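Local coordinates for protein WbmS, polysaccharide deacetylase involved in O-antigen biosynthesis (Bordetella bronchiseptica, PDB 3HFT) that probably acts as a zinc-dependent polysaccharide deacetylase, removing acetyl groups from sugars during biosynthesis of the lipopolysaccharide O-antigen, at residues Arg221-Asp224 with Ser225-Val228. Numbering follows the deposited sequence.
Sequences RYED and SREV
Glu223 and Arg226 form a salt bridge where the chain leaves its helix. The two side chains run alongside each other, heading in one direction, with carboxylate and guanidinium planes nearly parallel (18°). Glu223 OE2 meets Arg226 NH1 at the guanidinium edge, 2.9 Å away, and Glu223 OE1 lies 3.0 Å from the same NH1. A bend in the arginine chain at chi3 (90°) carries its head back over the helix end, a reach that suits a long, flexible residue. There NH1 comes within 3.4 Å of Tyr222 CE2, the ring and guanidinium planes 89° apart.

Ser225 is the first residue beyond helix 219-224 to leave helical backbone angles. This helix end lies at the surface of a deacetylase domain built round a parallel five-stranded sheet, and a loop leads on to helix 245-256. The Ser225 N-H still completes the last helical turn through a bent bond to Arg221 O at 3.1 Å. A small hydroxyl residue suits this buried position: OG sits between its own backbone N and carbonyl carbon, which turns it back onto the helix end, 2.8 Å from Arg221 O and 3.0 Å from Tyr222 O. OG is hydrogen-bonded to His229 NE2. Water extends the link beyond the helix, donating to Asp224 O and accepting from Glu227 N.

Farther out, the Tyr222 ring stacks with His229 and meets His211 on helix 209-214, which probably helps to hold the ring beside Arg226. The tyrosine side chain lies about 9 Å from the zinc bound by Asp46, His92 and His127. Asp224 OD1 pairs with Arg220 one turn back, and Arg221 with Glu217.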
loop_
_atom_site.group_PDB
_atom_site.type_symbol
_atom_site.label_atom_id
_atom_site.label_comp_id
_atom_site.label_asym_id
_atom_site.label_seq_id
_atom_site.Cartn_x
_atom_site.Cartn_y
_atom_site.Cartn_z
ATOM N N ARG A 221 -18.410 -6.856 -19.609
ATOM C CA ARG A 221 -18.091 -7.833 -20.660
ATOM C C ARG A 221 -17.436 -9.049 -20.006
ATOM O O ARG A 221 -17.795 -10.206 -20.263
ATOM C CB ARG A 221 -17.145 -7.219 -21.705
ATOM C CG ARG A 221 -16.733 -8.154 -22.859
ATOM C CD ARG A 221 -15.680 -7.564 -23.809
ATOM N NE ARG A 221 -16.249 -6.435 -24.543
ATOM C CZ ARG A 221 -17.027 -6.544 -25.609
ATOM N NH1 ARG A 221 -17.358 -7.727 -26.098
ATOM N NH2 ARG A 221 -17.502 -5.438 -26.171
ATOM N N TYR A 222 -16.517 -8.783 -19.087
ATOM C CA TYR A 222 -15.828 -9.819 -18.361
ATOM C C TYR A 222 -16.804 -10.663 -17.549
ATOM O O TYR A 222 -16.758 -11.900 -17.581
ATOM C CB TYR A 222 -14.773 -9.168 -17.477
ATOM C CG TYR A 222 -14.131 -10.118 -16.531
ATOM C CD1 TYR A 222 -13.101 -10.954 -16.953
ATOM C CD2 TYR A 222 -14.542 -10.191 -15.203
ATOM C CE1 TYR A 222 -12.489 -11.837 -16.086
ATOM C CE2 TYR A 222 -13.954 -11.096 -14.331
ATOM C CZ TYR A 222 -12.917 -11.905 -14.778
ATOM O OH TYR A 222 -12.320 -12.814 -13.931
ATOM N N GLU A 223 -17.706 -10.009 -16.837
ATOM C CA GLU A 223 -18.688 -10.733 -16.040
ATOM C C GLU A 223 -19.705 -11.493 -16.895
ATOM O O GLU A 223 -20.060 -12.620 -16.560
ATOM C CB GLU A 223 -19.402 -9.787 -15.078
ATOM C CG GLU A 223 -18.509 -9.216 -13.973
ATOM C CD GLU A 223 -17.985 -10.286 -13.012
ATOM O OE1 GLU A 223 -18.729 -11.281 -12.784
ATOM O OE2 GLU A 223 -16.832 -10.130 -12.486
ATOM N N ASP A 224 -20.174 -10.894 -17.985
ATOM C CA ASP A 224 -21.136 -11.555 -18.867
ATOM C C ASP A 224 -20.588 -12.812 -19.538
ATOM O O ASP A 224 -21.355 -13.703 -19.884
ATOM C CB ASP A 224 -21.611 -10.622 -19.988
ATOM C CG ASP A 224 -22.539 -9.509 -19.512
ATOM O OD1 ASP A 224 -22.984 -9.544 -18.358
ATOM O OD2 ASP A 224 -22.800 -8.588 -20.325
ATOM N N SER A 225 -19.281 -12.851 -19.768
ATOM C CA SER A 225 -18.636 -13.925 -20.492
ATOM C C SER A 225 -18.038 -15.013 -19.585
ATOM O O SER A 225 -17.348 -15.907 -20.077
ATOM C CB SER A 225 -17.504 -13.339 -21.323
ATOM O OG SER A 225 -16.522 -12.665 -20.519
ATOM N N ARG A 226 -18.312 -14.939 -18.283
ATOM C CA ARG A 226 -17.662 -15.789 -17.282
ATOM C C ARG A 226 -17.627 -17.262 -17.618
ATOM O O ARG A 226 -16.617 -17.934 -17.430
ATOM C CB ARG A 226 -18.363 -15.655 -15.934
ATOM C CG ARG A 226 -18.074 -14.387 -15.207
ATOM C CD ARG A 226 -18.509 -14.493 -13.747
ATOM N NE ARG A 226 -17.407 -15.012 -12.953
ATOM C CZ ARG A 226 -16.383 -14.285 -12.524
ATOM N NH1 ARG A 226 -16.314 -12.996 -12.795
ATOM N NH2 ARG A 226 -15.416 -14.853 -11.822
ATOM N N GLU A 227 -18.736 -17.769 -18.122
ATOM C CA GLU A 227 -18.809 -19.180 -18.441
ATOM C C GLU A 227 -17.972 -19.605 -19.649
ATOM O O GLU A 227 -17.827 -20.799 -19.880
ATOM C CB GLU A 227 -20.266 -19.581 -18.667
ATOM C CG GLU A 227 -21.123 -19.373 -17.431
ATOM C CD GLU A 227 -20.534 -20.068 -16.217
ATOM O OE1 GLU A 227 -20.548 -21.321 -16.195
ATOM O OE2 GLU A 227 -20.039 -19.366 -15.294
ATOM N N VAL A 228 -17.403 -18.634 -20.360
ATOM C CA VAL A 228 -16.681 -18.895 -21.592
ATOM C C VAL A 228 -15.180 -18.654 -21.461
ATOM O O VAL A 228 -14.437 -18.954 -22.386
ATOM C CB VAL A 228 -17.237 -17.991 -22.719
ATOM C CG1 VAL A 228 -16.790 -18.486 -24.084
ATOM C CG2 VAL A 228 -18.756 -17.948 -22.649
HETATM O O HOH W 1 -21.045 -16.491 -19.165
#